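Local coordinates for protein AvrA (Salmonella typhimurium, PDB 6BE0) that probably transfers acetyl groups from acetyl-CoA to serine and threonine residues of target proteins, as a YopJ-family effector that binds inositol hexakisphosphate and coenzyme A, at residues S100-R105 against E163-P168; S111-V116 against K196-F201; T137-F142 against C170-V175; M202-I207 against Y231-F236. All coordinates share one frame; numbering follows the deposited sequence.

All four contacts belong to the YopJ-type acetyltransferase fold and are built around one five-stranded mixed sheet. Contact 3 pairs strands 136-143 and 170-176 at one margin of it. Contact 1, centred about 12 Å from contact 3, packs helix 94-106 against the turn after helix 151-164, and Ile101 rests on Val139. Contact 2, also about 12 Å from contact 3, brings helix 186-199 to strand 111-117; Leu197 then meets Phe142. Along the chain contact 1 interleaves with contacts 2 and 3, and contact 3 falls between the two segments of contact 2. Contact 4 comes last, about 11 Å from contact 2 and 24 Å from contact 1 between centres; its Leu204 and Phe236 pack on Leu197, close to the inositol hexakisphosphate pocket.

Contact 1: S100-R105 against E163-P168; sequences SIKETR and EREQLP
Lys102 reaches from helix 94-106 to the turn that follows helix 151-164 and is met there by a backbone carbonyl. Its NZ donates to Glu165 O at 2.7 Å, and the C=O...N angle of 165° makes this a nearly head-on bond. The chain leaves the helix extended, with CG anti to the backbone N (chi1 -167°), and bends at its last torsion, which lays the ammonium against the carbonyl. The Glu165 carboxylate plays a different part: OE2 lies beside Lys102 CD at 3.4 Å but 5.0 Å from Lys102 NZ, so the opposite charges are near but not in contact, and any attraction is probably modest.

Gln166, with positive phi, is the first residue to leave helical geometry and turns the chain, after which Leu167 brings its isobutyl end onto the opposing helix. The fork straddles two neighbours: CD1 touches Lys102 CG at 3.8 Å, while CD2 approaches Ile101 CG2 and Arg105 CD at 3.9 Å each. Arg105, extended from CG to NE, runs antiparallel alongside Leu167. Its guanidinium then has the Pro168 ring over one face, with Pro168 CD 3.7 Å above the plane and off its centre.

Ile101 is the buried member and also touches Phe130 and Val139. A helix lying on a mixed sheet and packed against the turn that leads from the neighbouring helix into edge strand 170-176 is characteristic of a layered alpha/beta fold.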
# COMPACT_ATOMS: atom_id res chain seq x y z
N SER A 100 15.79 0.56 -10.12
CA SER A 100 14.65 1.09 -10.87
C SER A 100 14.40 2.54 -10.49
O SER A 100 13.97 3.35 -11.32
CB SER A 100 13.39 0.26 -10.63
OG SER A 100 13.48 -1.01 -11.25
N ILE A 101 14.64 2.88 -9.23
CA ILE A 101 14.53 4.26 -8.78
C ILE A 101 15.57 5.12 -9.51
O ILE A 101 15.29 6.25 -9.91
CB ILE A 101 14.72 4.39 -7.25
CG1 ILE A 101 13.48 3.84 -6.53
CG2 ILE A 101 14.93 5.84 -6.84
CD1 ILE A 101 13.66 3.67 -5.03
N LYS A 102 16.77 4.57 -9.69
CA LYS A 102 17.82 5.26 -10.42
C LYS A 102 17.41 5.47 -11.88
O LYS A 102 17.57 6.56 -12.41
CB LYS A 102 19.13 4.48 -10.35
CG LYS A 102 20.34 5.28 -10.82
CD LYS A 102 21.63 4.48 -10.71
CE LYS A 102 22.83 5.29 -11.19
NZ LYS A 102 23.37 6.24 -10.16
N GLU A 103 16.88 4.42 -12.51
CA GLU A 103 16.44 4.51 -13.90
C GLU A 103 15.38 5.58 -14.07
O GLU A 103 15.46 6.41 -14.97
CB GLU A 103 15.89 3.16 -14.38
CG GLU A 103 16.79 2.42 -15.36
CD GLU A 103 17.15 3.26 -16.58
OE1 GLU A 103 18.33 3.65 -16.71
OE2 GLU A 103 16.25 3.53 -17.40
N THR A 104 14.37 5.54 -13.20
CA THR A 104 13.23 6.45 -13.30
C THR A 104 13.67 7.90 -13.20
O THR A 104 13.17 8.77 -13.92
CB THR A 104 12.19 6.13 -12.21
OG1 THR A 104 11.74 4.78 -12.36
CG2 THR A 104 10.99 7.07 -12.31
N ARG A 105 14.61 8.17 -12.30
CA ARG A 105 15.17 9.51 -12.16
C ARG A 105 15.92 9.92 -13.42
O ARG A 105 15.79 11.06 -13.89
CB ARG A 105 16.10 9.59 -10.95
CG ARG A 105 16.62 10.99 -10.65
CD ARG A 105 17.77 10.97 -9.66
NE ARG A 105 18.51 12.23 -9.67
CZ ARG A 105 19.46 12.55 -10.54
NH1 ARG A 105 19.81 11.69 -11.49
NH2 ARG A 105 20.07 13.72 -10.46
N GLU A 163 21.36 4.50 -0.98
CA GLU A 163 22.55 5.33 -0.95
C GLU A 163 23.64 4.79 -1.88
O GLU A 163 24.40 5.55 -2.47
CB GLU A 163 23.10 5.45 0.47
CG GLU A 163 22.32 6.41 1.36
CD GLU A 163 22.83 6.44 2.80
OE1 GLU A 163 23.79 5.70 3.10
OE2 GLU A 163 22.28 7.21 3.62
N ARG A 164 23.71 3.46 -2.00
CA ARG A 164 24.73 2.83 -2.83
C ARG A 164 24.55 3.14 -4.31
O ARG A 164 25.52 3.13 -5.07
CB ARG A 164 24.73 1.31 -2.61
CG ARG A 164 25.63 0.87 -1.46
CD ARG A 164 25.76 -0.64 -1.37
NE ARG A 164 24.54 -1.28 -0.87
CZ ARG A 164 24.22 -1.37 0.41
NH1 ARG A 164 25.01 -0.86 1.35
NH2 ARG A 164 23.09 -1.97 0.77
N GLU A 165 23.32 3.42 -4.73
CA GLU A 165 23.06 3.81 -6.11
C GLU A 165 23.58 5.22 -6.37
O GLU A 165 23.71 5.65 -7.52
CB GLU A 165 21.56 3.72 -6.43
CG GLU A 165 20.98 2.32 -6.35
CD GLU A 165 21.50 1.40 -7.44
OE1 GLU A 165 21.73 0.21 -7.15
OE2 GLU A 165 21.67 1.86 -8.59
N GLN A 166 23.87 5.93 -5.28
CA GLN A 166 24.43 7.28 -5.34
C GLN A 166 23.61 8.22 -6.22
O GLN A 166 24.05 8.63 -7.29
CB GLN A 166 25.88 7.24 -5.84
CG GLN A 166 26.82 6.51 -4.89
CD GLN A 166 28.28 6.86 -5.13
OE1 GLN A 166 28.88 7.62 -4.37
NE2 GLN A 166 28.85 6.30 -6.19
N LEU A 167 22.41 8.55 -5.75
CA LEU A 167 21.59 9.58 -6.38
C LEU A 167 21.81 10.90 -5.65
O LEU A 167 21.69 10.96 -4.43
CB LEU A 167 20.11 9.20 -6.34
CG LEU A 167 19.61 8.21 -7.39
CD1 LEU A 167 20.36 6.89 -7.33
CD2 LEU A 167 18.11 7.99 -7.22
N PRO A 168 22.14 11.97 -6.39
CA PRO A 168 22.34 13.25 -5.70
C PRO A 168 21.04 13.80 -5.13
O PRO A 168 19.98 13.61 -5.74
CB PRO A 168 22.88 14.16 -6.80
CG PRO A 168 22.32 13.60 -8.06
CD PRO A 168 22.27 12.11 -7.85

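Contact 2: S111-V116 against K196-F201; sequences SARFLV and KLQLEF. With IHP (inositol hexakisphosphate), chain B.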
# COMPACT_ATOMS: atom_id res chain seq x y z
N SER A 111 7.22 11.40 -11.18
CA SER A 111 6.18 10.80 -10.36
C SER A 111 6.01 9.33 -10.74
O SER A 111 5.64 9.01 -11.87
CB SER A 111 4.86 11.55 -10.54
OG SER A 111 3.81 10.90 -9.85
N ALA A 112 6.28 8.44 -9.79
CA ALA A 112 6.17 7.01 -10.03
C ALA A 112 5.95 6.24 -8.74
O ALA A 112 6.20 6.75 -7.65
CB ALA A 112 7.41 6.51 -10.75
N ARG A 113 5.47 5.00 -8.87
CA ARG A 113 5.26 4.12 -7.73
C ARG A 113 5.84 2.75 -8.00
O ARG A 113 5.99 2.34 -9.15
CB ARG A 113 3.77 4.00 -7.40
CG ARG A 113 3.16 5.27 -6.83
CD ARG A 113 2.66 6.18 -7.93
NE ARG A 113 2.48 7.55 -7.45
CZ ARG A 113 2.17 8.58 -8.23
NH1 ARG A 113 2.02 8.41 -9.54
NH2 ARG A 113 2.03 9.79 -7.71
N PHE A 114 6.17 2.04 -6.92
CA PHE A 114 6.77 0.72 -7.02
C PHE A 114 6.15 -0.25 -6.04
O PHE A 114 6.10 0.03 -4.85
CB PHE A 114 8.28 0.80 -6.76
CG PHE A 114 9.01 1.74 -7.68
CD1 PHE A 114 9.19 3.07 -7.33
CD2 PHE A 114 9.52 1.29 -8.88
CE1 PHE A 114 9.87 3.93 -8.17
CE2 PHE A 114 10.19 2.15 -9.73
CZ PHE A 114 10.37 3.47 -9.37
N LEU A 115 5.66 -1.38 -6.55
CA LEU A 115 5.36 -2.52 -5.70
C LEU A 115 6.61 -3.37 -5.60
O LEU A 115 7.09 -3.90 -6.61
CB LEU A 115 4.19 -3.35 -6.24
CG LEU A 115 2.82 -2.69 -6.31
CD1 LEU A 115 1.77 -3.75 -6.60
CD2 LEU A 115 2.48 -1.95 -5.02
N VAL A 116 7.14 -3.49 -4.39
CA VAL A 116 8.40 -4.19 -4.17
C VAL A 116 8.24 -5.37 -3.22
O VAL A 116 7.74 -5.21 -2.10
CB VAL A 116 9.49 -3.23 -3.62
CG1 VAL A 116 8.99 -2.47 -2.40
CG2 VAL A 116 10.78 -3.99 -3.32
N LYS A 196 -3.99 5.05 -4.90
CA LYS A 196 -4.36 6.21 -4.10
C LYS A 196 -3.24 7.25 -4.06
O LYS A 196 -3.50 8.45 -3.98
CB LYS A 196 -4.74 5.79 -2.68
CG LYS A 196 -6.06 5.04 -2.57
CD LYS A 196 -7.24 5.94 -2.89
CE LYS A 196 -8.57 5.21 -2.75
NZ LYS A 196 -8.74 4.14 -3.78
N LEU A 197 -1.99 6.79 -4.10
CA LEU A 197 -0.85 7.69 -4.14
C LEU A 197 -0.91 8.59 -5.37
O LEU A 197 -0.44 9.73 -5.34
CB LEU A 197 0.47 6.90 -4.14
CG LEU A 197 0.89 6.26 -2.82
CD1 LEU A 197 2.04 5.28 -3.05
CD2 LEU A 197 1.29 7.31 -1.80
N GLN A 198 -1.50 8.08 -6.44
CA GLN A 198 -1.69 8.85 -7.66
C GLN A 198 -2.85 9.84 -7.51
O GLN A 198 -2.71 11.02 -7.83
CB GLN A 198 -1.95 7.92 -8.85
CG GLN A 198 -2.66 8.56 -10.04
CD GLN A 198 -1.93 9.78 -10.57
OE1 GLN A 198 -0.74 9.97 -10.32
NE2 GLN A 198 -2.66 10.62 -11.30
N LEU A 199 -3.98 9.35 -7.02
CA LEU A 199 -5.19 10.15 -6.92
C LEU A 199 -5.07 11.25 -5.87
O LEU A 199 -5.72 12.29 -5.99
CB LEU A 199 -6.38 9.24 -6.59
CG LEU A 199 -6.67 8.16 -7.64
CD1 LEU A 199 -7.56 7.08 -7.05
CD2 LEU A 199 -7.31 8.78 -8.87
N GLU A 200 -4.24 11.02 -4.86
CA GLU A 200 -4.05 11.98 -3.78
C GLU A 200 -2.73 12.73 -3.97
O GLU A 200 -2.07 13.09 -2.99
CB GLU A 200 -4.06 11.27 -2.42
CG GLU A 200 -5.32 10.46 -2.14
CD GLU A 200 -6.53 11.33 -1.87
OE1 GLU A 200 -6.42 12.57 -1.94
OE2 GLU A 200 -7.61 10.76 -1.58
N PHE A 201 -2.37 12.96 -5.22
CA PHE A 201 -1.09 13.58 -5.57
C PHE A 201 -0.84 14.87 -4.79
O PHE A 201 0.17 15.00 -4.10
CB PHE A 201 -1.03 13.87 -7.07
CG PHE A 201 0.28 14.44 -7.53
CD1 PHE A 201 0.52 15.80 -7.47
CD2 PHE A 201 1.27 13.61 -8.02
CE1 PHE A 201 1.73 16.32 -7.88
CE2 PHE A 201 2.48 14.13 -8.44
CZ PHE A 201 2.71 15.49 -8.37
C1 IHP B . -12.54 3.46 -6.75
C2 IHP B . -11.65 2.46 -6.02
C3 IHP B . -12.38 1.80 -4.87
C4 IHP B . -13.68 1.18 -5.33
C5 IHP B . -14.58 2.28 -5.86
C6 IHP B . -13.95 2.95 -7.07
O11 IHP B . -11.88 3.86 -7.93
P1 IHP B . -11.17 5.29 -7.95
O21 IHP B . -9.86 5.19 -8.70
O31 IHP B . -10.88 5.76 -6.54
O41 IHP B . -12.07 6.28 -8.63
O12 IHP B . -11.16 1.46 -6.95
P2 IHP B . -9.61 1.35 -7.25
O22 IHP B . -9.04 2.70 -7.64
O32 IHP B . -8.86 0.86 -6.03
O42 IHP B . -9.38 0.38 -8.38
O13 IHP B . -11.54 0.82 -4.25
P3 IHP B . -10.97 1.09 -2.79
O23 IHP B . -9.55 0.60 -2.69
O33 IHP B . -10.99 2.57 -2.46
O43 IHP B . -11.81 0.35 -1.78
O14 IHP B . -14.29 0.41 -4.28
P4 IHP B . -14.97 1.05 -2.97
O24 IHP B . -14.53 0.28 -1.75
O34 IHP B . -14.61 2.51 -2.78
O44 IHP B . -16.47 0.92 -3.07
O15 IHP B . -15.88 1.79 -6.20
P5 IHP B . -17.13 2.75 -6.03
O25 IHP B . -16.66 4.19 -5.91
O35 IHP B . -18.02 2.61 -7.24
O45 IHP B . -17.91 2.39 -4.80
O16 IHP B . -13.92 2.05 -8.18
P6 IHP B . -14.47 2.52 -9.56
O26 IHP B . -14.61 1.34 -10.48
O36 IHP B . -15.81 3.19 -9.39
O46 IHP B . -13.51 3.51 -10.19
O HOH W 1 2.05 10.59 -4.93
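Arg113 leans out of strand 111-117 onto the last turn of helix 186-199, a helix-on-sheet contact in the alpha/beta core of this YopJ-family enzyme. Lys196 turns from the strand toward the ligand: its chain bends twice and NZ donates to O33 of inositol hexakisphosphate at 3.0 Å. Lys238, Lys263, Lys291 and His239 also bind that polyanion.

Leu197 faces the strand. Its side chain and that of Arg113 lie alongside each other, pointing opposite ways, with Leu197 CB 3.9 Å from Arg113 NE and its CD1 methyl against the CG methylene of the arginine. At Gln198 the helix backbone covers the guanidinium, CA sitting 3.8 Å above one face and away from its middle. The Gln198 amide is turned 74° from the guanidinium plane. The arginine itself is fixed largely from elsewhere, through a salt bridge from NE to Asp129 and a hydrogen bond from NH1 to Leu86 O.

Leu199 looks the other way again and brings CD1 to 3.4 Å from O21 of the inositol phosphate. Glu200 leaves helical geometry, yet its N still bonds to Lys196 O, and its carboxylate takes hydrogen bonds involving Ser235 and Asn203. Phe201 then swings its ring back toward the strand, CG anti to the backbone N (chi1 -177°). Its edge meets Ser111, with CE2 3.8 Å from Ser111 OG, and Arg131 makes a cation-pi contact with the ring. One water lies at the edge of the Arg113 guanidinium, in its plane: it accepts from NH2 at 2.9 Å and sits 2.7 Å from Leu197 O.

Contact 3: T137-F142 against C170-V175; sequences TSVILF and CYFAMV
A first torsion of -58° sets Ile140 CG2 anti to the backbone N and aims it at Val175, where the two CG2 methyls meet at 3.5 Å. The same methyl of Ile140 lies over one face of the Phe142 ring, near the rim, while Phe142 runs alongside Val175 with its CD2 3.8 Å from Val175 CB. On the other face of the sheet, Phe172 (chi1 170°) carries its ring along the neighbouring strand: CE2 touches Leu141 CB at 3.9 Å, and Val139 CG1 meets the ring at its edge, in plane. Leu141 and Met174 point the same way, with Leu141 CD2 4.1 Å from Met174 SD.

Between these two layers of side chains runs a regular parallel ladder, the strand axes 18° apart. The carbonyls of Thr137, Val139 and Leu141 accept from the N atoms of Tyr171, Ala173 and Val175. In return, the N atoms of Val139 and Leu141 donate to the carbonyls of Tyr171 and Ala173. The tightest rungs are Tyr171 N to Thr137 O and Val175 N to Leu141 O, each 2.7 Å; the former is nearly straight.

The strands belong to a beta-alpha-beta unit whose connecting helix, 151-164, covers the face bearing Cys170, Phe172 and Met174. Helix 205-212 packs on the face bearing Ile140 and Ala173, where the Ser138 hydroxyl is hydrogen-bonded to His208 and Asn211. Across the contact, then, the backbone carries the hydrogen bonds and the side chains supply apolar packing on both faces, a chemistry suited to a buried sheet margin held between helices.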
# COMPACT_ATOMS: atom_id res chain seq x y z
N THR A 137 15.17 14.45 -4.95
CA THR A 137 14.39 13.23 -5.14
C THR A 137 13.86 12.70 -3.81
O THR A 137 14.62 12.52 -2.85
CB THR A 137 15.24 12.13 -5.82
OG1 THR A 137 15.62 12.57 -7.13
CG2 THR A 137 14.47 10.82 -5.93
N SER A 138 12.55 12.46 -3.76
CA SER A 138 11.90 11.93 -2.56
C SER A 138 11.44 10.49 -2.78
O SER A 138 10.76 10.18 -3.77
CB SER A 138 10.71 12.80 -2.17
OG SER A 138 10.02 12.26 -1.05
N VAL A 139 11.81 9.62 -1.86
CA VAL A 139 11.43 8.21 -1.91
C VAL A 139 10.84 7.81 -0.56
O VAL A 139 11.52 7.86 0.46
CB VAL A 139 12.64 7.31 -2.23
CG1 VAL A 139 12.22 5.85 -2.31
CG2 VAL A 139 13.29 7.75 -3.53
N ILE A 140 9.56 7.43 -0.57
CA ILE A 140 8.88 7.04 0.67
C ILE A 140 8.33 5.63 0.58
O ILE A 140 7.48 5.33 -0.27
CB ILE A 140 7.74 8.02 1.01
CG1 ILE A 140 8.30 9.44 1.14
CG2 ILE A 140 7.05 7.59 2.31
CD1 ILE A 140 7.25 10.51 1.38
N LEU A 141 8.82 4.77 1.46
CA LEU A 141 8.36 3.39 1.55
C LEU A 141 7.21 3.29 2.54
O LEU A 141 7.37 3.63 3.71
CB LEU A 141 9.51 2.47 1.96
CG LEU A 141 9.18 1.00 2.24
CD1 LEU A 141 8.73 0.28 0.98
CD2 LEU A 141 10.38 0.30 2.86
N PHE A 142 6.06 2.83 2.07
CA PHE A 142 4.89 2.66 2.93
C PHE A 142 4.70 1.20 3.32
O PHE A 142 4.58 0.33 2.45
CB PHE A 142 3.63 3.20 2.25
CG PHE A 142 3.64 4.68 2.03
CD1 PHE A 142 4.17 5.22 0.87
CD2 PHE A 142 3.13 5.54 2.99
CE1 PHE A 142 4.18 6.59 0.67
CE2 PHE A 142 3.14 6.91 2.79
CZ PHE A 142 3.66 7.43 1.63
N CYS A 170 19.02 12.90 -2.85
CA CYS A 170 17.99 11.87 -2.75
C CYS A 170 17.68 11.59 -1.28
O CYS A 170 18.57 11.25 -0.50
CB CYS A 170 18.45 10.59 -3.45
SG CYS A 170 17.22 9.27 -3.48
N TYR A 171 16.41 11.75 -0.91
CA TYR A 171 15.99 11.61 0.48
C TYR A 171 14.99 10.47 0.65
O TYR A 171 14.01 10.37 -0.10
CB TYR A 171 15.39 12.92 0.98
CG TYR A 171 16.35 14.09 0.88
CD1 TYR A 171 16.40 14.87 -0.26
CD2 TYR A 171 17.20 14.40 1.93
CE1 TYR A 171 17.28 15.93 -0.36
CE2 TYR A 171 18.08 15.46 1.84
CZ TYR A 171 18.12 16.22 0.69
OH TYR A 171 18.99 17.28 0.60
N PHE A 172 15.23 9.62 1.65
CA PHE A 172 14.42 8.43 1.87
C PHE A 172 13.74 8.45 3.24
O PHE A 172 14.29 8.94 4.22
CB PHE A 172 15.28 7.17 1.75
CG PHE A 172 14.59 5.92 2.19
CD1 PHE A 172 14.79 5.40 3.46
CD2 PHE A 172 13.72 5.25 1.34
CE1 PHE A 172 14.15 4.25 3.87
CE2 PHE A 172 13.07 4.10 1.75
CZ PHE A 172 13.29 3.60 3.01
N ALA A 173 12.52 7.91 3.28
CA ALA A 173 11.77 7.78 4.52
C ALA A 173 10.88 6.55 4.46
O ALA A 173 10.37 6.18 3.41
CB ALA A 173 10.93 9.03 4.76
N MET A 174 10.70 5.91 5.61
CA MET A 174 9.82 4.75 5.73
C MET A 174 8.66 5.11 6.64
O MET A 174 8.85 5.69 7.71
CB MET A 174 10.60 3.55 6.26
CG MET A 174 9.75 2.31 6.51
SD MET A 174 10.78 0.90 6.93
CE MET A 174 9.76 0.09 8.16
N VAL A 175 7.44 4.77 6.21
CA VAL A 175 6.24 5.16 6.93
C VAL A 175 5.45 3.94 7.40
O VAL A 175 5.08 3.07 6.61
CB VAL A 175 5.32 6.04 6.06
CG1 VAL A 175 4.04 6.40 6.80
CG2 VAL A 175 6.06 7.30 5.63

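Contact 4: M202-I207 against Y231-F236; sequences MNLVKI and YLPVSF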
# COMPACT_ATOMS: atom_id res chain seq x y z
N MET A 202 -1.76 15.83 -4.90
CA MET A 202 -1.61 17.12 -4.24
C MET A 202 -1.60 16.99 -2.71
O MET A 202 -0.84 17.67 -2.03
CB MET A 202 -2.72 18.07 -4.67
CG MET A 202 -2.72 18.42 -6.15
SD MET A 202 -1.17 19.13 -6.74
CE MET A 202 -0.93 20.49 -5.60
N ASN A 203 -2.45 16.11 -2.19
CA ASN A 203 -2.53 15.90 -0.74
C ASN A 203 -1.26 15.29 -0.16
O ASN A 203 -1.08 15.28 1.06
CB ASN A 203 -3.73 15.00 -0.40
CG ASN A 203 -5.06 15.74 -0.46
OD1 ASN A 203 -5.11 16.96 -0.36
ND2 ASN A 203 -6.14 14.98 -0.61
N LEU A 204 -0.39 14.79 -1.02
CA LEU A 204 0.84 14.13 -0.60
C LEU A 204 2.08 14.98 -0.85
O LEU A 204 3.20 14.51 -0.67
CB LEU A 204 0.97 12.78 -1.31
CG LEU A 204 -0.06 11.74 -0.87
CD1 LEU A 204 -0.10 10.59 -1.85
CD2 LEU A 204 0.26 11.25 0.53
N VAL A 205 1.88 16.22 -1.28
CA VAL A 205 3.00 17.12 -1.50
C VAL A 205 3.74 17.38 -0.19
O VAL A 205 4.97 17.35 -0.15
CB VAL A 205 2.54 18.46 -2.10
CG1 VAL A 205 3.69 19.46 -2.15
CG2 VAL A 205 1.97 18.25 -3.50
N LYS A 206 2.99 17.62 0.88
CA LYS A 206 3.57 18.02 2.16
C LYS A 206 4.53 16.97 2.73
O LYS A 206 5.62 17.31 3.19
CB LYS A 206 2.48 18.32 3.18
CG LYS A 206 3.02 18.82 4.51
CD LYS A 206 1.92 19.40 5.40
CE LYS A 206 2.47 19.82 6.76
NZ LYS A 206 3.54 20.86 6.66
N ILE A 207 4.12 15.71 2.72
CA ILE A 207 4.95 14.65 3.30
C ILE A 207 6.23 14.46 2.48
O ILE A 207 7.29 14.15 3.03
CB ILE A 207 4.19 13.31 3.41
CG1 ILE A 207 5.04 12.27 4.16
CG2 ILE A 207 3.78 12.79 2.04
CD1 ILE A 207 4.27 11.04 4.59
N TYR A 231 -0.42 13.39 8.19
CA TYR A 231 0.01 13.70 6.83
C TYR A 231 -0.95 13.17 5.77
O TYR A 231 -1.27 13.86 4.81
CB TYR A 231 1.40 13.11 6.57
CG TYR A 231 2.55 13.93 7.12
CD1 TYR A 231 3.02 15.04 6.43
CD2 TYR A 231 3.17 13.58 8.31
CE1 TYR A 231 4.08 15.79 6.92
CE2 TYR A 231 4.22 14.32 8.81
CZ TYR A 231 4.67 15.43 8.11
OH TYR A 231 5.72 16.16 8.61
N LEU A 232 -1.42 11.94 5.97
CA LEU A 232 -2.10 11.20 4.90
C LEU A 232 -3.61 11.42 4.88
O LEU A 232 -4.23 11.62 5.92
CB LEU A 232 -1.78 9.71 5.03
CG LEU A 232 -0.29 9.39 5.04
CD1 LEU A 232 -0.04 7.90 5.27
CD2 LEU A 232 0.37 9.84 3.74
N PRO A 233 -4.21 11.36 3.68
CA PRO A 233 -5.65 11.61 3.50
C PRO A 233 -6.51 10.40 3.87
O PRO A 233 -5.99 9.32 4.11
CB PRO A 233 -5.76 11.92 2.01
CG PRO A 233 -4.68 11.11 1.39
CD PRO A 233 -3.55 11.09 2.39
N VAL A 234 -7.82 10.61 3.91
CA VAL A 234 -8.77 9.60 4.39
C VAL A 234 -8.79 8.36 3.50
O VAL A 234 -8.97 7.25 3.99
CB VAL A 234 -10.20 10.19 4.47
CG1 VAL A 234 -11.17 9.17 5.05
CG2 VAL A 234 -10.21 11.46 5.30
N SER A 235 -8.61 8.55 2.20
CA SER A 235 -8.75 7.47 1.23
C SER A 235 -7.75 6.33 1.45
O SER A 235 -7.93 5.23 0.93
CB SER A 235 -8.59 8.02 -0.19
OG SER A 235 -7.31 8.60 -0.37
N PHE A 236 -6.70 6.60 2.23
CA PHE A 236 -5.69 5.59 2.53
C PHE A 236 -6.17 4.57 3.56
O PHE A 236 -5.62 3.47 3.66
CB PHE A 236 -4.41 6.26 3.03
CG PHE A 236 -3.52 6.77 1.94
CD1 PHE A 236 -4.03 7.54 0.91
CD2 PHE A 236 -2.17 6.49 1.95
CE1 PHE A 236 -3.21 8.00 -0.10
CE2 PHE A 236 -1.34 6.96 0.95
CZ PHE A 236 -1.87 7.72 -0.08
O HOH W 2 1.05 14.95 2.79
O HOH W 3 -3.02 14.39 3.22
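The backbones draw closest at Ile207 and Tyr231, 6.1 Å between CA atoms, and stand 6.8 Å apart at the CA atoms of Asn203 and Pro233, where a 3-10 turn leads into helix 205-212. In the gap a water links the two segments: it donates to Asn203 O at 2.8 Å and, over a longer distance, to Tyr231 O, while accepting from Ile207 N near the start of the helix.

Tyr231 covers this end. Ile207 CG1 lies over one face of the Tyr231 ring, and Ile207 CB is 3.7 Å from Tyr231 CD1, whereas Lys206 CG meets the ring edge 4.0 Å from CE1. Ile207 runs CG1 anti to the backbone N (chi1 -174°), which carries CD1 onward toward Leu232 CD2. The phenol OH is hydrogen-bonded to Asp210.

Leu204 holds the N-cap position of helix 205-212, and its side chain packs the start of that helix against the loop before helix 243-252. Its two methyls part: CD2 touches Leu232 CD2 at 3.5 Å, and CD1 meets Phe236 CZ at 3.8 Å, the leucine and the phenylalanine coming from opposite directions. Pro233 CD lies over one face of the Phe236 ring, and Leu193 and Leu197 of helix 186-199 also touch that ring. At the exposed margin, Asn203 ND2 rests 4.0 Å from Pro233 CB while hydrogen-bonding to Glu200.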